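Local coordinates for protein lipoteichoic acid primase (Listeria monocytogenes, PDB 4UOP) that belongs to the sulfatase family and holds a magnesium ion in its extracellular catalytic domain, at residues 60-65 with 280-285; 68-73 with 318-323; 150-155 with 215-220. All coordinates share one frame; numbering follows the deposited sequence.

Contact 1. Residues 60-65 with 280-285; sequences LIIVQL and VFYGDH. With MG (magnesium ion), chain J.
Gln64 and Tyr282 meet across two neighbouring parallel strands and give this contact its polar centre. The Tyr282 ring, with CG set between backbone N and carbonyl carbon (chi1 65°), leans over strand 60-65 and lays one face above Gln64, whose CA sits 4.2 Å from the ring centroid in a CH-pi contact displaced toward the rim. Gln64 runs extended from its backbone, and its amide plane stands 69° from the ring. Tyr282 OH donates a hydrogen bond to Gln64 OE1 at 2.6 Å, on a lone pair in the carbonyl plane. On the same face of the sheet Ile62 brings CG2 to the ring edge, 3.4 Å from Tyr282 CE1, while its CG1 lies alongside Val280. The other face carries Val63 and Phe281, side by side and pointing the same way; Val63 CB abuts the ring edge at Phe281 CD1. Backbone bonds stitch the strands from Val280 N–Ile61 O to Leu65 N–Tyr282 O, and Asp284 N extends them beyond the strand end by donating to Leu65 O, from above the carbonyl plane. This turn delivers the next two side chains to the magnesium ion, bound by Asp284 OD2 at 2.1 Å and His285 NE2 at 2.2 Å, with Glu66, Thr108 and a water also coordinating. The metal on Asp284 OD2 and Ser67 N on OD1 fix the carboxylate's rotation; a second water, held by Gln64 NE2, bonds OD2 only weakly. Strand 60-65 lies between 277-283 and 214-219 in the sheet. Helix 107-117 packs on the side of Gln64 and Tyr282, and helix 246-271 on the opposite side, against Leu65 and Phe281.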
loop_
_atom_site.group_PDB
_atom_site.type_symbol
_atom_site.label_atom_id
_atom_site.label_comp_id
_atom_site.label_asym_id
_atom_site.label_seq_id
_atom_site.Cartn_x
_atom_site.Cartn_y
_atom_site.Cartn_z
ATOM N N LEU B 60 21.244 -2.589 25.776
ATOM C CA LEU B 60 20.581 -3.192 24.611
ATOM C C LEU B 60 21.059 -2.472 23.347
ATOM O O LEU B 60 20.918 -1.253 23.218
ATOM C CB LEU B 60 19.071 -3.058 24.723
ATOM C CG LEU B 60 18.210 -3.546 23.556
ATOM C CD1 LEU B 60 18.431 -5.015 23.302
ATOM C CD2 LEU B 60 16.748 -3.252 23.862
ATOM N N ILE B 61 21.649 -3.233 22.450
ATOM C CA ILE B 61 22.048 -2.741 21.133
ATOM C C ILE B 61 21.319 -3.566 20.067
ATOM O O ILE B 61 21.412 -4.807 20.042
ATOM C CB ILE B 61 23.554 -2.842 20.949
ATOM C CG1 ILE B 61 24.276 -1.973 21.976
ATOM C CG2 ILE B 61 23.924 -2.461 19.515
ATOM C CD1 ILE B 61 25.751 -2.287 22.118
ATOM N N ILE B 62 20.580 -2.900 19.190
ATOM C CA ILE B 62 19.842 -3.578 18.137
ATOM C C ILE B 62 20.254 -2.979 16.793
ATOM O O ILE B 62 20.242 -1.744 16.634
ATOM C CB ILE B 62 18.331 -3.405 18.314
ATOM C CG1 ILE B 62 17.898 -3.975 19.675
ATOM C CG2 ILE B 62 17.589 -4.063 17.167
ATOM C CD1 ILE B 62 16.406 -3.941 19.904
ATOM N N VAL B 63 20.682 -3.840 15.879
ATOM C CA VAL B 63 21.082 -3.411 14.543
ATOM C C VAL B 63 20.124 -4.012 13.510
ATOM O O VAL B 63 19.968 -5.225 13.428
ATOM C CB VAL B 63 22.519 -3.802 14.184
ATOM C CG1 VAL B 63 22.888 -3.208 12.835
ATOM C CG2 VAL B 63 23.497 -3.350 15.253
ATOM N N GLN B 64 19.481 -3.130 12.757
ATOM C CA GLN B 64 18.569 -3.480 11.686
ATOM C C GLN B 64 19.347 -3.393 10.378
ATOM O O GLN B 64 19.766 -2.304 9.987
ATOM C CB GLN B 64 17.394 -2.522 11.650
ATOM C CG GLN B 64 16.373 -2.876 10.584
ATOM C CD GLN B 64 15.135 -2.013 10.611
ATOM O OE1 GLN B 64 14.286 -2.116 11.520
ATOM N NE2 GLN B 64 14.995 -1.172 9.601
ATOM N N LEU B 65 19.529 -4.537 9.743
ATOM C CA LEU B 65 20.385 -4.674 8.557
ATOM C C LEU B 65 19.561 -4.602 7.273
ATOM O O LEU B 65 18.746 -5.484 6.983
ATOM C CB LEU B 65 21.137 -5.996 8.638
ATOM C CG LEU B 65 22.043 -6.134 9.859
ATOM C CD1 LEU B 65 22.371 -7.601 10.083
ATOM C CD2 LEU B 65 23.314 -5.316 9.695
ATOM N N VAL B 280 21.018 -7.646 19.425
ATOM C CA VAL B 280 20.106 -8.265 18.477
ATOM C C VAL B 280 20.442 -7.739 17.075
ATOM O O VAL B 280 20.607 -6.524 16.897
ATOM C CB VAL B 280 18.642 -7.911 18.770
ATOM C CG1 VAL B 280 17.706 -8.662 17.843
ATOM C CG2 VAL B 280 18.308 -8.201 20.224
ATOM N N PHE B 281 20.535 -8.652 16.117
ATOM C CA PHE B 281 20.714 -8.295 14.717
ATOM C C PHE B 281 19.588 -8.919 13.928
ATOM O O PHE B 281 19.310 -10.104 14.095
ATOM C CB PHE B 281 22.029 -8.845 14.162
ATOM C CG PHE B 281 23.247 -8.443 14.934
ATOM C CD1 PHE B 281 23.439 -7.133 15.329
ATOM C CD2 PHE B 281 24.229 -9.372 15.233
ATOM C CE1 PHE B 281 24.567 -6.760 16.037
ATOM C CE2 PHE B 281 25.367 -9.001 15.951
ATOM C CZ PHE B 281 25.538 -7.699 16.337
ATOM N N TYR B 282 18.959 -8.154 13.041
ATOM C CA TYR B 282 17.945 -8.722 12.145
ATOM C C TYR B 282 17.917 -7.972 10.830
ATOM O O TYR B 282 18.219 -6.780 10.789
ATOM C CB TYR B 282 16.551 -8.690 12.815
ATOM C CG TYR B 282 16.020 -7.304 13.059
ATOM C CD1 TYR B 282 16.412 -6.578 14.177
ATOM C CD2 TYR B 282 15.132 -6.712 12.172
ATOM C CE1 TYR B 282 15.950 -5.296 14.400
ATOM C CE2 TYR B 282 14.661 -5.428 12.387
ATOM C CZ TYR B 282 15.083 -4.727 13.501
ATOM O OH TYR B 282 14.664 -3.448 13.756
ATOM N N GLY B 283 17.536 -8.652 9.756
ATOM C CA GLY B 283 17.334 -7.975 8.463
ATOM C C GLY B 283 15.976 -7.306 8.466
ATOM O O GLY B 283 15.032 -7.863 9.024
ATOM N N ASP B 284 15.845 -6.121 7.862
ATOM C CA ASP B 284 14.534 -5.471 7.859
ATOM C C ASP B 284 13.487 -6.200 7.021
ATOM O O ASP B 284 12.351 -6.352 7.455
ATOM C CB ASP B 284 14.578 -3.964 7.558
ATOM C CG ASP B 284 15.162 -3.612 6.204
ATOM O OD1 ASP B 284 15.766 -4.474 5.528
ATOM O OD2 ASP B 284 14.982 -2.422 5.821
ATOM N N HIS B 285 13.889 -6.665 5.842
ATOM C CA HIS B 285 13.002 -7.357 4.919
ATOM C C HIS B 285 13.835 -7.839 3.747
ATOM O O HIS B 285 14.984 -7.394 3.564
ATOM C CB HIS B 285 11.928 -6.396 4.415
ATOM C CG HIS B 285 12.493 -5.139 3.852
ATOM N ND1 HIS B 285 13.047 -5.080 2.592
ATOM C CD2 HIS B 285 12.667 -3.913 4.395
ATOM C CE1 HIS B 285 13.512 -3.868 2.371
ATOM N NE2 HIS B 285 13.305 -3.143 3.455
HETATM MG MG MG J . 14.748 -1.538 3.961
HETATM O O HOH W 1 17.163 -1.222 7.697
HETATM O O HOH W 2 14.179 -0.556 2.058
#

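Contact 2. Residues 68-73 with 318-323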
loop_
_atom_site.group_PDB
_atom_site.type_symbol
_atom_site.label_atom_id
_atom_site.label_comp_id
_atom_site.label_asym_id
_atom_site.label_seq_id
_atom_site.Cartn_x
_atom_site.Cartn_y
_atom_site.Cartn_z
ATOM N N PHE B 68 18.873 -7.576 4.134
ATOM C CA PHE B 68 19.392 -8.922 4.408
ATOM C C PHE B 68 18.223 -9.934 4.451
ATOM O O PHE B 68 17.225 -9.695 5.140
ATOM C CB PHE B 68 20.128 -8.974 5.750
ATOM C CG PHE B 68 21.570 -8.508 5.719
ATOM C CD1 PHE B 68 21.912 -7.260 5.227
ATOM C CD2 PHE B 68 22.581 -9.300 6.260
ATOM C CE1 PHE B 68 23.235 -6.829 5.238
ATOM C CE2 PHE B 68 23.904 -8.873 6.278
ATOM C CZ PHE B 68 24.225 -7.624 5.786
ATOM N N GLN B 69 18.356 -11.053 3.737
ATOM C CA GLN B 69 17.364 -12.135 3.784
ATOM C C GLN B 69 18.072 -13.455 4.018
ATOM O O GLN B 69 19.164 -13.697 3.499
ATOM C CB GLN B 69 16.503 -12.186 2.518
ATOM C CG GLN B 69 17.272 -12.381 1.219
ATOM C CD GLN B 69 16.418 -12.035 0.019
ATOM O OE1 GLN B 69 16.211 -10.862 -0.274
ATOM N NE2 GLN B 69 15.900 -13.058 -0.676
ATOM N N ARG B 70 17.435 -14.321 4.792
ATOM C CA ARG B 70 18.084 -15.534 5.265
ATOM C C ARG B 70 18.573 -16.450 4.150
ATOM O O ARG B 70 19.635 -17.059 4.296
ATOM C CB ARG B 70 17.178 -16.310 6.226
ATOM C CG ARG B 70 17.881 -17.439 6.965
ATOM C CD ARG B 70 19.155 -16.966 7.633
ATOM N NE ARG B 70 19.724 -17.919 8.583
ATOM C CZ ARG B 70 20.999 -17.922 8.989
ATOM N NH1 ARG B 70 21.887 -17.057 8.480
ATOM N NH2 ARG B 70 21.400 -18.809 9.898
ATOM N N ASN B 71 17.823 -16.560 3.053
ATOM C CA ASN B 71 18.234 -17.455 1.955
ATOM C C ASN B 71 19.368 -16.894 1.088
ATOM O O ASN B 71 19.851 -17.565 0.161
ATOM C CB ASN B 71 17.041 -17.929 1.119
ATOM C CG ASN B 71 16.337 -16.825 0.358
ATOM O OD1 ASN B 71 16.837 -15.716 0.190
ATOM N ND2 ASN B 71 15.155 -17.144 -0.137
ATOM N N LEU B 72 19.812 -15.681 1.395
ATOM C CA LEU B 72 21.047 -15.147 0.801
ATOM C C LEU B 72 22.064 -14.748 1.869
ATOM O O LEU B 72 22.762 -13.754 1.737
ATOM C CB LEU B 72 20.713 -13.972 -0.122
ATOM C CG LEU B 72 19.816 -14.323 -1.317
ATOM C CD1 LEU B 72 19.383 -13.063 -2.042
ATOM C CD2 LEU B 72 20.521 -15.265 -2.289
ATOM N N THR B 73 22.106 -15.503 2.954
ATOM C CA THR B 73 23.158 -15.398 3.938
ATOM C C THR B 73 23.785 -16.769 4.073
ATOM O O THR B 73 23.216 -17.764 3.624
ATOM C CB THR B 73 22.648 -14.934 5.313
ATOM O OG1 THR B 73 21.763 -15.922 5.848
ATOM C CG2 THR B 73 21.941 -13.589 5.209
ATOM N N PRO B 318 17.435 -12.764 8.518
ATOM C CA PRO B 318 18.274 -13.269 9.601
ATOM C C PRO B 318 17.893 -12.660 10.954
ATOM O O PRO B 318 17.387 -11.531 11.011
ATOM C CB PRO B 318 19.679 -12.858 9.183
ATOM C CG PRO B 318 19.467 -11.657 8.296
ATOM C CD PRO B 318 18.194 -11.926 7.569
ATOM N N PHE B 319 18.134 -13.427 12.010
ATOM C CA PHE B 319 17.867 -13.023 13.380
ATOM C C PHE B 319 18.888 -13.666 14.299
ATOM O O PHE B 319 19.022 -14.894 14.319
ATOM C CB PHE B 319 16.460 -13.427 13.808
ATOM C CG PHE B 319 16.134 -13.067 15.230
ATOM C CD1 PHE B 319 15.740 -11.785 15.563
ATOM C CD2 PHE B 319 16.272 -14.003 16.245
ATOM C CE1 PHE B 319 15.457 -11.448 16.879
ATOM C CE2 PHE B 319 16.003 -13.668 17.556
ATOM C CZ PHE B 319 15.600 -12.392 17.880
ATOM N N PHE B 320 19.617 -12.837 15.032
ATOM C CA PHE B 320 20.662 -13.285 15.946
ATOM C C PHE B 320 20.508 -12.546 17.254
ATOM O O PHE B 320 20.289 -11.327 17.274
ATOM C CB PHE B 320 22.060 -13.008 15.365
ATOM C CG PHE B 320 22.376 -13.805 14.138
ATOM C CD1 PHE B 320 21.895 -13.416 12.902
ATOM C CD2 PHE B 320 23.151 -14.958 14.216
ATOM C CE1 PHE B 320 22.169 -14.170 11.768
ATOM C CE2 PHE B 320 23.445 -15.698 13.088
ATOM C CZ PHE B 320 22.932 -15.319 11.865
ATOM N N LEU B 321 20.635 -13.276 18.355
ATOM C CA LEU B 321 20.530 -12.699 19.669
ATOM C C LEU B 321 21.680 -13.151 20.545
ATOM O O LEU B 321 21.960 -14.351 20.664
ATOM C CB LEU B 321 19.195 -13.073 20.316
ATOM C CG LEU B 321 19.034 -12.400 21.694
ATOM C CD1 LEU B 321 17.741 -11.603 21.814
ATOM C CD2 LEU B 321 19.128 -13.456 22.774
ATOM N N HIS B 322 22.335 -12.172 21.153
ATOM C CA HIS B 322 23.425 -12.398 22.095
ATOM C C HIS B 322 23.032 -11.809 23.439
ATOM O O HIS B 322 22.404 -10.749 23.499
ATOM C CB HIS B 322 24.700 -11.725 21.581
ATOM C CG HIS B 322 25.657 -11.299 22.661
ATOM N ND1 HIS B 322 26.601 -12.152 23.195
ATOM C CD2 HIS B 322 25.817 -10.117 23.300
ATOM C CE1 HIS B 322 27.286 -11.518 24.130
ATOM N NE2 HIS B 322 26.831 -10.280 24.213
ATOM N N TYR B 323 23.387 -12.501 24.519
ATOM C CA TYR B 323 23.389 -11.861 25.832
ATOM C C TYR B 323 24.510 -12.431 26.672
ATOM O O TYR B 323 24.900 -13.591 26.475
ATOM C CB TYR B 323 22.022 -11.957 26.531
ATOM C CG TYR B 323 21.558 -13.343 26.904
ATOM C CD1 TYR B 323 21.922 -13.927 28.118
ATOM C CD2 TYR B 323 20.709 -14.057 26.068
ATOM C CE1 TYR B 323 21.470 -15.200 28.469
ATOM C CE2 TYR B 323 20.259 -15.323 26.405
ATOM C CZ TYR B 323 20.632 -15.888 27.606
ATOM O OH TYR B 323 20.176 -17.153 27.913
#
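Phe68, with CG opposite its carbonyl carbon (chi1 -83°), swings its ring away while CB stays against Pro318; Arg70 bends about CB-CG (chi2 51°), which brings its guanidinium to Phe320. Pro318 is the middle of the contact. Its CG rests 3.8 Å from Phe68 CB and near the plane of the Phe68 ring at the edge, and its CD sits 3.4 Å from Phe68 O and close to Arg70 N. No hydrogen bond crosses between the segments: they meet by van der Waals packing round Pro318, and Arg70 pairs by its backbone with Arg316 close by. The guanidinium of Arg70 stands nearly perpendicular to the Phe320 ring (87°), and NH1 approaches the rim at CZ, 3.9 Å away, so it is not placed over the face as a cation-pi pair would be. The same NH1 donates to Thr73 OG1 at 2.9 Å. That hydroxyl donates a hydrogen bond to Arg70 O, which Thr73 N also reaches from the same face, a small closed circuit that braces the arginine. Arg70 NH2 is gripped further by Asn97 and Gln90. The loop 68-73 follows strand 59-65 and packs Phe68 on helix 246-271. Strand 319-322 runs antiparallel between strands 277-283 and 94-100, with helix 341-348 against Phe319 and Leu321.

Contact 3. Residues 150-155 with 215-220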
loop_
_atom_site.group_PDB
_atom_site.type_symbol
_atom_site.label_atom_id
_atom_site.label_comp_id
_atom_site.label_asym_id
_atom_site.label_seq_id
_atom_site.Cartn_x
_atom_site.Cartn_y
_atom_site.Cartn_z
ATOM N N THR B 150 17.656 6.191 25.632
ATOM C CA THR B 150 17.316 5.514 24.391
ATOM C C THR B 150 17.654 6.408 23.200
ATOM O O THR B 150 17.430 7.629 23.235
ATOM C CB THR B 150 15.829 5.098 24.372
ATOM O OG1 THR B 150 14.991 6.253 24.407
ATOM C CG2 THR B 150 15.498 4.212 25.585
ATOM N N ALA B 151 18.234 5.815 22.162
ATOM C CA ALA B 151 18.609 6.577 20.971
ATOM C C ALA B 151 18.513 5.694 19.746
ATOM O O ALA B 151 18.712 4.480 19.827
ATOM C CB ALA B 151 20.018 7.146 21.098
ATOM N N THR B 152 18.233 6.320 18.608
ATOM C CA THR B 152 18.320 5.615 17.337
ATOM C C THR B 152 19.252 6.372 16.393
ATOM O O THR B 152 19.334 7.604 16.463
ATOM C CB THR B 152 16.913 5.402 16.743
ATOM O OG1 THR B 152 16.977 4.595 15.554
ATOM C CG2 THR B 152 16.230 6.726 16.475
ATOM N N PHE B 153 19.947 5.616 15.538
ATOM C CA PHE B 153 21.011 6.114 14.667
ATOM C C PHE B 153 20.749 5.665 13.238
ATOM O O PHE B 153 20.550 4.485 12.981
ATOM C CB PHE B 153 22.367 5.522 15.078
ATOM C CG PHE B 153 22.819 5.878 16.478
ATOM C CD1 PHE B 153 22.314 5.193 17.590
ATOM C CD2 PHE B 153 23.759 6.861 16.689
ATOM C CE1 PHE B 153 22.755 5.488 18.867
ATOM C CE2 PHE B 153 24.185 7.176 17.977
ATOM C CZ PHE B 153 23.682 6.488 19.064
ATOM N N HIS B 154 20.788 6.610 12.302
ATOM C CA HIS B 154 20.655 6.298 10.881
ATOM C C HIS B 154 21.264 7.451 10.106
ATOM O O HIS B 154 21.053 8.598 10.487
ATOM C CB HIS B 154 19.187 6.121 10.521
ATOM C CG HIS B 154 18.949 5.769 9.084
ATOM N ND1 HIS B 154 19.409 4.600 8.512
ATOM C CD2 HIS B 154 18.289 6.431 8.107
ATOM C CE1 HIS B 154 19.029 4.552 7.248
ATOM N NE2 HIS B 154 18.354 5.656 6.975
ATOM N N THR B 155 22.023 7.161 9.046
ATOM C CA THR B 155 22.842 8.200 8.406
ATOM C C THR B 155 22.098 9.062 7.384
ATOM O O THR B 155 22.659 10.061 6.923
ATOM C CB THR B 155 24.123 7.640 7.748
ATOM O OG1 THR B 155 23.779 6.817 6.630
ATOM C CG2 THR B 155 24.959 6.838 8.751
ATOM N N TYR B 215 19.812 1.926 25.503
ATOM C CA TYR B 215 19.302 1.196 24.361
ATOM C C TYR B 215 19.674 2.008 23.136
ATOM O O TYR B 215 19.275 3.178 23.012
ATOM C CB TYR B 215 17.778 1.010 24.469
ATOM C CG TYR B 215 17.046 0.657 23.185
ATOM C CD1 TYR B 215 17.620 -0.167 22.222
ATOM C CD2 TYR B 215 15.750 1.123 22.959
ATOM C CE1 TYR B 215 16.940 -0.495 21.047
ATOM C CE2 TYR B 215 15.056 0.785 21.809
ATOM C CZ TYR B 215 15.668 -0.001 20.843
ATOM O OH TYR B 215 14.983 -0.324 19.694
ATOM N N ALA B 216 20.466 1.407 22.252
ATOM C CA ALA B 216 20.815 2.012 20.968
ATOM C C ALA B 216 20.256 1.166 19.824
ATOM O O ALA B 216 20.481 -0.052 19.776
ATOM C CB ALA B 216 22.318 2.128 20.856
ATOM N N GLN B 217 19.490 1.800 18.937
ATOM C CA GLN B 217 18.971 1.160 17.719
ATOM C C GLN B 217 19.706 1.763 16.519
ATOM O O GLN B 217 19.651 2.967 16.328
ATOM C CB GLN B 217 17.484 1.422 17.570
ATOM C CG GLN B 217 16.881 0.854 16.301
ATOM C CD GLN B 217 16.392 -0.574 16.423
ATOM O OE1 GLN B 217 16.101 -1.066 17.525
ATOM N NE2 GLN B 217 16.226 -1.235 15.278
ATOM N N LEU B 218 20.400 0.929 15.758
ATOM C CA LEU B 218 21.136 1.366 14.586
ATOM C C LEU B 218 20.465 0.795 13.348
ATOM O O LEU B 218 20.137 -0.403 13.302
ATOM C CB LEU B 218 22.591 0.911 14.659
ATOM C CG LEU B 218 23.443 1.533 15.764
ATOM C CD1 LEU B 218 23.262 0.807 17.080
ATOM C CD2 LEU B 218 24.921 1.506 15.407
ATOM N N ILE B 219 20.243 1.638 12.340
ATOM C CA ILE B 219 19.589 1.241 11.115
ATOM C C ILE B 219 20.642 1.374 10.009
ATOM O O ILE B 219 21.029 2.442 9.721
ATOM C CB ILE B 219 18.398 2.165 10.786
ATOM C CG1 ILE B 219 17.512 2.331 12.018
ATOM C CG2 ILE B 219 17.564 1.627 9.665
ATOM C CD1 ILE B 219 16.853 1.071 12.390
ATOM N N SER B 220 21.061 0.257 9.432
ATOM C CA SER B 220 22.065 0.251 8.373
ATOM C C SER B 220 21.492 0.711 7.051
ATOM O O SER B 220 20.305 0.813 6.943
ATOM C CB SER B 220 22.705 -1.115 8.231
ATOM O OG SER B 220 21.942 -1.924 7.453
HETATM O O HOH W 3 22.647 4.410 8.373
#
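His154 reaches across to Ile219 by its ring edge: ND1 donates to Ile219 O at 3.0 Å, nearly straight (174°) and in the ring plane, although it meets that carbonyl from above its plane and not on a lone pair. The same oxygen accepts from a water that also accepts a hydrogen bond from Thr155 N, which ties the end of segment 150-155 to its neighbour by two routes. His154 CG points opposite the backbone N (chi1 -179°), and His154 ND1 lies 3.5 Å from Ile219 CB. Upstream, the parallel strands are joined by alternating backbone bonds, among them Phe153 N to Gln217 O at 2.8 Å and Ile219 N to Phe153 O at 2.9 Å. Phe153 points to the face shared by Ala216 and Leu218; its CE1 comes 3.9 Å from Ala216 CB, and Gln217 O lies at the ring edge. The opposite face carries Thr150, Thr152, Tyr215 and Gln217. There Tyr215 OH donates to Gln217 OE1 at 2.6 Å, a bond along one strand that fixes the bent glutamine, whose NE2 makes a weak bond to Tyr282. One layer out, Tyr116 of helix 107-117 packs on Thr152, Tyr215 and Gln217, whereas helix 193-209 lies against Phe153, Ala216 and Leu218, and Tyr176 stacks on the Phe153 ring. Parallel strands sandwiched between helices on both faces form the alpha/beta core characteristic of the sulfatase fold.

How the contacts relate
All three contacts reach one mixed sheet; contact 2 does so through strand 319-322, on which loop 68-73 packs. Contacts 1 and 2 have centres about 9 Å apart and join where strand 277-283 pairs antiparallel with 319-322, probably through Phe320 N to Phe281 O (2.9 Å). On the other flank, contact 3 (centre about 10 Å from contact 1) connects through strands 59-65 and 214-219, with Leu218 N probably bonded to Ile62 O at 2.8 Å. Contacts 2 and 3 do not touch, their centres lying about 18 Å apart. Contact 1 holds two of the magnesium ligands itself; the Ile219 side chain of contact 3 stays about 7 Å from the metal and the Phe68 side chain of contact 2 about 9 Å.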